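Long-range contacts in CD180 antigen (Mus musculus, PDB 3T6Q), which may cooperate with MD-1 and TLR4 to mediate the innate immune response of B cells to bacterial lipopolysaccharide, leading to NF-kappa-B activation: residues A[243-248]-A[268-273]; A[238-243]-A[263-268]; A[259-264]-A[281-286]. All blocks are in the same frame, centred on the assembly; numbering follows the deposited sequence.

Contact 1 of 3, residues A[243-248]-A[268-273]; sequences ISPAVF and NISSNT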
loop_
_atom_site.group_PDB
_atom_site.type_symbol
_atom_site.label_atom_id
_atom_site.label_comp_id
_atom_site.label_asym_id
_atom_site.label_seq_id
_atom_site.Cartn_x
_atom_site.Cartn_y
_atom_site.Cartn_z
ATOM N N ILE A 243 21.339 -23.350 -7.658
ATOM C CA ILE A 243 21.998 -22.866 -8.888
ATOM C C ILE A 243 22.696 -24.029 -9.580
ATOM O O ILE A 243 23.505 -24.726 -8.969
ATOM C CB ILE A 243 23.012 -21.720 -8.635
ATOM C CG1 ILE A 243 22.322 -20.494 -8.004
ATOM C CG2 ILE A 243 23.722 -21.315 -9.926
ATOM C CD1 ILE A 243 21.484 -19.666 -8.967
ATOM N N SER A 244 22.370 -24.254 -10.851
ATOM C CA SER A 244 23.068 -25.274 -11.660
ATOM C C SER A 244 23.082 -24.743 -13.092
ATOM O O SER A 244 22.444 -23.718 -13.339
ATOM C CB SER A 244 22.299 -26.591 -11.596
ATOM O OG SER A 244 21.036 -26.443 -12.220
ATOM N N PRO A 245 23.821 -25.406 -14.022
ATOM C CA PRO A 245 23.869 -24.922 -15.422
ATOM C C PRO A 245 22.477 -24.769 -16.040
ATOM O O PRO A 245 22.283 -23.872 -16.873
ATOM C CB PRO A 245 24.662 -26.027 -16.142
ATOM C CG PRO A 245 25.549 -26.594 -15.087
ATOM C CD PRO A 245 24.741 -26.549 -13.816
ATOM N N ALA A 246 21.521 -25.623 -15.629
ATOM C CA ALA A 246 20.144 -25.578 -16.179
ATOM C C ALA A 246 19.461 -24.206 -16.113
ATOM O O ALA A 246 18.701 -23.856 -17.003
ATOM C CB ALA A 246 19.238 -26.619 -15.518
ATOM N N VAL A 247 19.702 -23.456 -15.030
ATOM C CA VAL A 247 19.041 -22.188 -14.811
ATOM C C VAL A 247 19.268 -21.197 -15.970
ATOM O O VAL A 247 18.400 -20.393 -16.294
ATOM C CB VAL A 247 19.528 -21.595 -13.447
ATOM C CG1 VAL A 247 19.161 -20.132 -13.308
ATOM C CG2 VAL A 247 18.970 -22.418 -12.270
ATOM N N PHE A 248 20.442 -21.255 -16.587
ATOM C CA PHE A 248 20.909 -20.194 -17.507
ATOM C C PHE A 248 20.694 -20.454 -19.002
ATOM O O PHE A 248 21.160 -19.672 -19.842
ATOM C CB PHE A 248 22.393 -19.929 -17.251
ATOM C CG PHE A 248 22.682 -19.565 -15.813
ATOM C CD1 PHE A 248 22.200 -18.356 -15.274
ATOM C CD2 PHE A 248 23.393 -20.425 -14.999
ATOM C CE1 PHE A 248 22.453 -18.008 -13.943
ATOM C CE2 PHE A 248 23.635 -20.090 -13.653
ATOM C CZ PHE A 248 23.167 -18.880 -13.136
ATOM N N ASN A 268 30.377 -24.877 -4.903
ATOM C CA ASN A 268 30.468 -26.226 -5.547
ATOM C C ASN A 268 29.840 -26.261 -6.949
ATOM O O ASN A 268 29.113 -27.167 -7.355
ATOM C CB ASN A 268 29.926 -27.387 -4.675
ATOM C CG ASN A 268 30.419 -28.767 -5.159
ATOM O OD1 ASN A 268 29.699 -29.764 -5.131
ATOM N ND2 ASN A 268 31.643 -28.809 -5.619
ATOM N N ILE A 269 30.193 -25.236 -7.676
ATOM C CA ILE A 269 29.782 -24.975 -9.024
ATOM C C ILE A 269 30.305 -26.054 -10.026
ATOM O O ILE A 269 31.444 -26.518 -9.932
ATOM C CB ILE A 269 30.343 -23.557 -9.304
ATOM C CG1 ILE A 269 29.817 -22.941 -10.543
ATOM C CG2 ILE A 269 31.868 -23.556 -9.389
ATOM C CD1 ILE A 269 30.421 -21.565 -10.709
ATOM N N SER A 270 29.460 -26.440 -10.979
ATOM C CA SER A 270 29.853 -27.299 -12.091
ATOM C C SER A 270 30.787 -26.521 -13.020
ATOM O O SER A 270 30.604 -25.298 -13.207
ATOM C CB SER A 270 28.588 -27.741 -12.866
ATOM O OG SER A 270 28.952 -28.141 -14.187
ATOM N N SER A 271 31.742 -27.201 -13.641
ATOM C CA SER A 271 32.551 -26.576 -14.686
ATOM C C SER A 271 31.747 -26.163 -15.942
ATOM O O SER A 271 32.251 -25.423 -16.817
ATOM C CB SER A 271 33.681 -27.513 -15.075
ATOM O OG SER A 271 33.135 -28.765 -15.497
ATOM N N ASN A 272 30.509 -26.654 -16.049
ATOM C CA ASN A 272 29.624 -26.295 -17.170
ATOM C C ASN A 272 28.664 -25.142 -16.856
ATOM O O ASN A 272 27.801 -24.794 -17.687
ATOM C CB ASN A 272 28.811 -27.523 -17.616
ATOM C CG ASN A 272 28.468 -27.475 -19.088
ATOM O OD1 ASN A 272 29.134 -26.780 -19.865
ATOM N ND2 ASN A 272 27.426 -28.232 -19.484
ATOM N N THR A 273 28.820 -24.521 -15.681
ATOM C CA THR A 273 27.829 -23.536 -15.203
ATOM C C THR A 273 27.657 -22.339 -16.166
ATOM O O THR A 273 26.536 -21.875 -16.356
ATOM C CB THR A 273 28.204 -22.991 -13.814
ATOM O OG1 THR A 273 28.245 -24.082 -12.890
ATOM C CG2 THR A 273 27.176 -21.924 -13.321
#

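Contact 2 of 3, residues A[238-243]-A[263-268]; sequences MDDEDI and KHYFFN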
loop_
_atom_site.group_PDB
_atom_site.type_symbol
_atom_site.label_atom_id
_atom_site.label_comp_id
_atom_site.label_asym_id
_atom_site.label_seq_id
_atom_site.Cartn_x
_atom_site.Cartn_y
_atom_site.Cartn_z
ATOM N N MET A 238 16.301 -12.880 1.170
ATOM C CA MET A 238 15.532 -13.727 0.234
ATOM C C MET A 238 15.906 -15.202 0.365
ATOM O O MET A 238 17.031 -15.536 0.742
ATOM C CB MET A 238 15.736 -13.308 -1.231
ATOM C CG MET A 238 15.558 -11.816 -1.523
ATOM S SD MET A 238 14.015 -11.084 -0.972
ATOM C CE MET A 238 12.842 -11.757 -2.151
ATOM N N ASP A 239 14.959 -16.078 0.041
ATOM C CA ASP A 239 15.230 -17.510 -0.060
ATOM C C ASP A 239 16.192 -17.834 -1.194
ATOM O O ASP A 239 16.191 -17.174 -2.235
ATOM C CB ASP A 239 13.934 -18.281 -0.274
ATOM C CG ASP A 239 13.109 -18.384 0.985
ATOM O OD1 ASP A 239 13.667 -18.215 2.097
ATOM O OD2 ASP A 239 11.894 -18.642 0.862
ATOM N N ASP A 240 17.017 -18.850 -0.957
ATOM C CA ASP A 240 17.924 -19.393 -1.956
ATOM C C ASP A 240 17.189 -20.295 -2.932
ATOM O O ASP A 240 16.308 -21.059 -2.538
ATOM C CB ASP A 240 19.017 -20.221 -1.273
ATOM C CG ASP A 240 20.070 -19.369 -0.611
ATOM O OD1 ASP A 240 19.936 -18.125 -0.617
ATOM O OD2 ASP A 240 21.039 -19.952 -0.082
ATOM N N GLU A 241 17.553 -20.204 -4.204
ATOM C CA GLU A 241 17.232 -21.276 -5.137
ATOM C C GLU A 241 18.512 -22.028 -5.569
ATOM O O GLU A 241 19.613 -21.461 -5.612
ATOM C CB GLU A 241 16.367 -20.792 -6.327
ATOM C CG GLU A 241 17.062 -19.908 -7.372
ATOM C CD GLU A 241 16.371 -19.944 -8.741
ATOM O OE1 GLU A 241 15.887 -18.899 -9.223
ATOM O OE2 GLU A 241 16.323 -21.028 -9.346
ATOM N N ASP A 242 18.358 -23.312 -5.874
ATOM C CA ASP A 242 19.471 -24.151 -6.317
ATOM C C ASP A 242 20.034 -23.625 -7.631
ATOM O O ASP A 242 19.283 -23.427 -8.590
ATOM C CB ASP A 242 19.006 -25.611 -6.472
ATOM C CG ASP A 242 18.381 -26.177 -5.184
ATOM O OD1 ASP A 242 18.954 -25.997 -4.082
ATOM O OD2 ASP A 242 17.307 -26.812 -5.277
ATOM N N ILE A 243 21.339 -23.350 -7.658
ATOM C CA ILE A 243 21.998 -22.866 -8.888
ATOM C C ILE A 243 22.696 -24.029 -9.580
ATOM O O ILE A 243 23.505 -24.726 -8.969
ATOM C CB ILE A 243 23.012 -21.720 -8.635
ATOM C CG1 ILE A 243 22.322 -20.494 -8.004
ATOM C CG2 ILE A 243 23.722 -21.315 -9.926
ATOM C CD1 ILE A 243 21.484 -19.666 -8.967
ATOM N N LYS A 263 24.887 -12.843 -4.568
ATOM C CA LYS A 263 24.214 -13.449 -3.403
ATOM C C LYS A 263 23.427 -14.698 -3.723
ATOM O O LYS A 263 22.828 -15.272 -2.834
ATOM C CB LYS A 263 23.365 -12.441 -2.624
ATOM C CG LYS A 263 24.217 -11.329 -2.003
ATOM C CD LYS A 263 23.573 -10.765 -0.740
ATOM C CE LYS A 263 24.585 -9.887 0.006
ATOM N NZ LYS A 263 25.481 -10.675 0.888
ATOM N N HIS A 264 23.406 -15.125 -4.992
ATOM C CA HIS A 264 22.912 -16.479 -5.271
ATOM C C HIS A 264 23.877 -17.497 -4.778
ATOM O O HIS A 264 25.094 -17.218 -4.627
ATOM C CB HIS A 264 22.632 -16.686 -6.774
ATOM C CG HIS A 264 21.445 -15.900 -7.256
ATOM N ND1 HIS A 264 20.166 -16.282 -6.985
ATOM C CD2 HIS A 264 21.367 -14.691 -7.937
ATOM C CE1 HIS A 264 19.313 -15.384 -7.503
ATOM N NE2 HIS A 264 20.047 -14.391 -8.075
ATOM N N TYR A 265 23.372 -18.699 -4.526
ATOM C CA TYR A 265 24.209 -19.732 -3.924
ATOM C C TYR A 265 24.908 -20.582 -4.989
ATOM O O TYR A 265 24.355 -21.582 -5.444
ATOM C CB TYR A 265 23.372 -20.593 -2.981
ATOM C CG TYR A 265 24.160 -21.529 -2.086
ATOM C CD1 TYR A 265 23.966 -22.920 -2.155
ATOM C CD2 TYR A 265 25.095 -21.035 -1.164
ATOM C CE1 TYR A 265 24.672 -23.780 -1.332
ATOM C CE2 TYR A 265 25.803 -21.896 -0.330
ATOM C CZ TYR A 265 25.584 -23.262 -0.430
ATOM O OH TYR A 265 26.272 -24.125 0.376
ATOM N N PHE A 266 26.126 -20.174 -5.373
ATOM C CA PHE A 266 26.918 -20.898 -6.355
ATOM C C PHE A 266 27.806 -22.020 -5.777
ATOM O O PHE A 266 27.944 -23.038 -6.431
ATOM C CB PHE A 266 27.789 -19.961 -7.206
ATOM C CG PHE A 266 27.041 -19.220 -8.311
ATOM C CD1 PHE A 266 27.218 -19.583 -9.669
ATOM C CD2 PHE A 266 26.221 -18.113 -8.034
ATOM C CE1 PHE A 266 26.558 -18.856 -10.692
ATOM C CE2 PHE A 266 25.572 -17.388 -9.048
ATOM C CZ PHE A 266 25.729 -17.770 -10.376
ATOM N N PHE A 267 28.374 -21.852 -4.583
ATOM C CA PHE A 267 29.224 -22.910 -3.937
ATOM C C PHE A 267 29.202 -24.306 -4.616
ATOM O O PHE A 267 28.126 -24.862 -4.867
ATOM C CB PHE A 267 28.864 -23.053 -2.440
ATOM C CG PHE A 267 29.675 -24.105 -1.714
ATOM C CD1 PHE A 267 29.106 -25.346 -1.385
ATOM C CD2 PHE A 267 31.012 -23.868 -1.364
ATOM C CE1 PHE A 267 29.850 -26.327 -0.721
ATOM C CE2 PHE A 267 31.762 -24.850 -0.707
ATOM C CZ PHE A 267 31.183 -26.080 -0.386
ATOM N N ASN A 268 30.377 -24.877 -4.903
ATOM C CA ASN A 268 30.468 -26.226 -5.547
ATOM C C ASN A 268 29.840 -26.261 -6.949
ATOM O O ASN A 268 29.113 -27.167 -7.355
ATOM C CB ASN A 268 29.926 -27.387 -4.675
ATOM C CG ASN A 268 30.419 -28.767 -5.159
ATOM O OD1 ASN A 268 29.699 -29.764 -5.131
ATOM N ND2 ASN A 268 31.643 -28.809 -5.619
HETATM O O HOH W 1 20.729 -19.146 -4.925
HETATM O O HOH W 2 26.242 -23.954 -8.486
#

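Contact 3 of 3, residues A[259-264]-A[281-286]; sequences INLQKH and QELDLT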
loop_
_atom_site.group_PDB
_atom_site.type_symbol
_atom_site.label_atom_id
_atom_site.label_comp_id
_atom_site.label_asym_id
_atom_site.label_seq_id
_atom_site.Cartn_x
_atom_site.Cartn_y
_atom_site.Cartn_z
ATOM N N ILE A 259 26.189 -8.742 -16.613
ATOM C CA ILE A 259 25.186 -9.411 -15.784
ATOM C C ILE A 259 25.663 -9.458 -14.344
ATOM O O ILE A 259 26.875 -9.683 -14.072
ATOM C CB ILE A 259 24.819 -10.822 -16.304
ATOM C CG1 ILE A 259 23.715 -11.470 -15.468
ATOM C CG2 ILE A 259 26.034 -11.723 -16.378
ATOM C CD1 ILE A 259 23.095 -12.695 -16.179
ATOM N N ASN A 260 24.711 -9.270 -13.416
ATOM C CA ASN A 260 25.044 -9.341 -11.985
ATOM C C ASN A 260 24.216 -10.479 -11.406
ATOM O O ASN A 260 22.986 -10.555 -11.639
ATOM C CB ASN A 260 24.696 -7.980 -11.303
ATOM C CG ASN A 260 25.107 -7.964 -9.822
ATOM O OD1 ASN A 260 24.597 -8.749 -9.033
ATOM N ND2 ASN A 260 25.995 -7.084 -9.464
ATOM N N LEU A 261 24.864 -11.386 -10.674
ATOM C CA LEU A 261 24.198 -12.490 -10.039
ATOM C C LEU A 261 24.525 -12.547 -8.532
ATOM O O LEU A 261 24.620 -13.630 -7.947
ATOM C CB LEU A 261 24.648 -13.808 -10.741
ATOM C CG LEU A 261 24.008 -13.975 -12.131
ATOM C CD1 LEU A 261 24.722 -14.961 -13.048
ATOM C CD2 LEU A 261 22.512 -14.346 -11.969
ATOM N N GLN A 262 24.718 -11.392 -7.912
ATOM C CA GLN A 262 25.179 -11.409 -6.518
ATOM C C GLN A 262 24.262 -12.208 -5.564
ATOM O O GLN A 262 23.027 -12.242 -5.749
ATOM C CB GLN A 262 25.358 -9.962 -6.020
ATOM C CG GLN A 262 24.022 -9.199 -5.833
ATOM C CD GLN A 262 24.129 -8.124 -4.740
ATOM O OE1 GLN A 262 25.068 -7.357 -4.708
ATOM N NE2 GLN A 262 23.154 -8.080 -3.852
ATOM N N LYS A 263 24.887 -12.843 -4.568
ATOM C CA LYS A 263 24.214 -13.449 -3.403
ATOM C C LYS A 263 23.427 -14.698 -3.723
ATOM O O LYS A 263 22.828 -15.272 -2.834
ATOM C CB LYS A 263 23.365 -12.441 -2.624
ATOM C CG LYS A 263 24.217 -11.329 -2.003
ATOM C CD LYS A 263 23.573 -10.765 -0.740
ATOM C CE LYS A 263 24.585 -9.887 0.006
ATOM N NZ LYS A 263 25.481 -10.675 0.888
ATOM N N HIS A 264 23.406 -15.125 -4.992
ATOM C CA HIS A 264 22.912 -16.479 -5.271
ATOM C C HIS A 264 23.877 -17.497 -4.778
ATOM O O HIS A 264 25.094 -17.218 -4.627
ATOM C CB HIS A 264 22.632 -16.686 -6.774
ATOM C CG HIS A 264 21.445 -15.900 -7.256
ATOM N ND1 HIS A 264 20.166 -16.282 -6.985
ATOM C CD2 HIS A 264 21.367 -14.691 -7.937
ATOM C CE1 HIS A 264 19.313 -15.384 -7.503
ATOM N NE2 HIS A 264 20.047 -14.391 -8.075
ATOM N N GLN A 281 30.403 -9.484 -21.558
ATOM C CA GLN A 281 31.608 -8.719 -21.333
ATOM C C GLN A 281 31.945 -8.599 -19.848
ATOM O O GLN A 281 33.125 -8.502 -19.494
ATOM C CB GLN A 281 31.479 -7.336 -21.975
ATOM C CG GLN A 281 31.224 -7.389 -23.506
ATOM C CD GLN A 281 32.288 -8.137 -24.274
ATOM O OE1 GLN A 281 33.461 -7.743 -24.301
ATOM N NE2 GLN A 281 31.885 -9.218 -24.926
ATOM N N GLU A 282 30.919 -8.554 -18.990
ATOM C CA GLU A 282 31.145 -8.322 -17.567
ATOM C C GLU A 282 30.272 -9.271 -16.783
ATOM O O GLU A 282 29.078 -9.444 -17.123
ATOM C CB GLU A 282 30.739 -6.916 -17.148
ATOM C CG GLU A 282 31.313 -5.818 -18.003
ATOM C CD GLU A 282 31.170 -4.453 -17.327
ATOM O OE1 GLU A 282 30.759 -4.385 -16.106
ATOM O OE2 GLU A 282 31.463 -3.463 -18.036
ATOM N N LEU A 283 30.863 -9.894 -15.764
ATOM C CA LEU A 283 30.118 -10.846 -14.928
ATOM C C LEU A 283 30.405 -10.529 -13.451
ATOM O O LEU A 283 31.575 -10.411 -13.021
ATOM C CB LEU A 283 30.498 -12.309 -15.256
ATOM C CG LEU A 283 30.106 -13.409 -14.260
ATOM C CD1 LEU A 283 28.578 -13.510 -14.254
ATOM C CD2 LEU A 283 30.754 -14.682 -14.769
ATOM N N ASP A 284 29.340 -10.380 -12.687
ATOM C CA ASP A 284 29.488 -10.033 -11.252
ATOM C C ASP A 284 28.964 -11.168 -10.374
ATOM O O ASP A 284 27.749 -11.425 -10.332
ATOM C CB ASP A 284 28.730 -8.734 -10.929
ATOM C CG ASP A 284 29.114 -8.160 -9.560
ATOM O OD1 ASP A 284 29.213 -8.949 -8.569
ATOM O OD2 ASP A 284 29.366 -6.927 -9.500
ATOM N N LEU A 285 29.864 -11.806 -9.628
ATOM C CA LEU A 285 29.490 -12.924 -8.728
ATOM C C LEU A 285 29.757 -12.583 -7.252
ATOM O O LEU A 285 30.190 -13.440 -6.476
ATOM C CB LEU A 285 30.231 -14.177 -9.157
ATOM C CG LEU A 285 29.874 -14.693 -10.582
ATOM C CD1 LEU A 285 30.865 -15.774 -11.011
ATOM C CD2 LEU A 285 28.450 -15.258 -10.620
ATOM N N THR A 286 29.515 -11.315 -6.892
ATOM C CA THR A 286 29.722 -10.814 -5.534
ATOM C C THR A 286 28.962 -11.660 -4.504
ATOM O O THR A 286 27.744 -11.916 -4.667
ATOM C CB THR A 286 29.269 -9.352 -5.410
ATOM O OG1 THR A 286 30.112 -8.533 -6.208
ATOM C CG2 THR A 286 29.395 -8.878 -3.897
#

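Contact 1 of 3, residues A[243-248]-A[268-273]
Pro-245 and Thr-273 form the middle of this contact, and it is held by van der Waals packing. No hydrogen bond joins the two segments. The proline ring meets the turn with its CB and CG. CG lies 3.8 Å from Thr-273 CA, and CB lies 3.7 Å from the backbone oxygen of Asn-272, atom O. Ser-270 meets the same ring, with OG 3.8 Å from Pro-245 CG.

Phe-248 brings its ring to Thr-273. Its CE2 is 4.0 Å from Thr-273 CG2, and CD2 lies near the Thr-273 carbonyl oxygen, which approaches the ring at a slant. On Thr-273, CG2 stands anti to the backbone N, and OG1 is anti to the carbonyl carbon (chi1 -60°). The methyl is thus turned to the phenylalanine and the hydroxyl to its own turn. Phe-277 meets the Phe-248 ring edge-to-face, and Phe-219 also packs on it.

The polar bonds lie within each segment. Residues 245-248 begin a 3-10 segment, with Phe-248 N bonded to Pro-245 O. Residues 270-273 make a type I beta turn, closed by Thr-273 N to Ser-270 O. The Thr-273 hydroxyl gives a second bond to that oxygen, OG1 to O at 2.7 Å. Ser-270 OG accepts from Asn-272 N at 2.8 Å, which is an ST turn. Asn-272 O is hydrogen-bonded to ND1 of His-275, a residue of the copper site.

The chemistry implies two loops on successive turns of the solenoid that are each stiffened from within. They meet through carbon surfaces, with the hydroxyls of Ser-270 and Thr-273 engaged by their own turn.

Contact 2 of 3, residues A[238-243]-A[263-268]
Ile-243 carries the apolar part of this contact and reaches three successive residues, His-264, Tyr-265 and Phe-266. Its CG2 sits over one face of the Phe-266 ring, displaced toward the rim. This is a CH-pi contact, 3.9 Å from CG2 to the ring centroid and 15° off the ring normal. CG2 stands anti to the backbone N while CG1 is anti to the carbonyl carbon (chi1 -60°), which sends the two branches to different partners. CG1 lies against the backbone, 3.4 Å from Tyr-265 O. CD1 goes on to His-264, 3.9 Å from its CB, where the two side chains cross at about a right angle. Leu-215 of helix 215-221 also packs on Ile-243 and His-264.

Asp-240 adds a looser contact near the surface. Its OD2 is 3.8 Å from Tyr-265 CB, but this carboxylate is poorly ordered.

The polar links across the contact run through water. One water donates to Glu-241 O and accepts from Tyr-265 N, at 2.7 Å from the water oxygen to each of these atoms. It lies in the plane of the His-264 ring, at its edge. A second water donates to both Ile-243 O and Phe-266 O. No direct hydrogen bond crosses. The imidazole is tied by its NE2 to Leu-232 O.

The arrangement is typical of a leucine-rich repeat solenoid. Loops that follow the strands of successive turns stack side by side, here with apolar side chains and bridging waters between them.

Contact 3 of 3, residues A[259-264]-A[281-286]
Two parallel strands of the leucine-rich repeat solenoid meet here, from LRR 8 and LRR 9. Ile-259 pairs with Leu-283 and Asn-260 with Asp-284. The touching parts run nearly parallel.

Four backbone hydrogen bonds join them. Ile-259 N donates to Glu-282 O, and Asp-284 N donates to Ile-259 O. Leu-261 N then donates to Asp-284 O at 2.9 Å, almost straight at 171°. Lys-263 lies in the type II turn 261-264, and its N bonds out of that turn to Thr-286 O at 3.0 Å. Gln-262 CA adds a CA-H...O contact to the same oxygen.

The side chains of Ile-259 and Leu-283 lie side by side and point the same way, with CG2 of Ile-259 3.8 Å from CD1 of Leu-283. Leu-261 CB meets Leu-285 CD2 at 4.1 Å. These side chains belong to the buried apolar core of the solenoid.

Asn-260 and Asp-284 lie on the other face, also alongside each other. Their amide and carboxylate planes are 32° apart. ND2 of Asn-260 approaches the carboxylate, but the angle to OD2 is too poor for a hydrogen bond. Trp-231 of the preceding strand packs on Asn-260 and Gln-262. The NE2 of Gln-262 bonds to Thr-234 O and to the backbone of another protein chain.

Asn-260 and Asp-284 instead each bond within their own segment. Asn-260 OD1 accepts from Gln-262 N at 2.9 Å, an Asx turn. In Asp-284, CG lies anti to the backbone N (chi1 -167°). This sets the carboxylate alongside Asn-260, and OD1 closes a second Asx turn with Thr-286 N. The same OD1 takes Thr-286 OG1 at 2.6 Å on its syn lone pair.

Overall arrangement
From the N terminus, the chain leaves strand 226-231 and enters the loop that holds 238-243 and then 243-248. It passes through strand 255-260 into the loop between strands 255-260 and 282-284, which holds 263-268 and 268-273. Contact 2 closes the loop from 238-243 to 263-268. Contact 1 closes the loop from 243-248 to 268-273, and the two cross, sharing Ile-243 and Asn-268. Contact 3 closes the loop from 259-264 to 281-286 and joins strands 255-260 and 282-284. It crosses contact 1 and shares Lys-263 and His-264 with contact 2. Phe-266 packs on Phe-248 and Leu-285, linking the three. Together they tie successive solenoid turns from strands to outer loops.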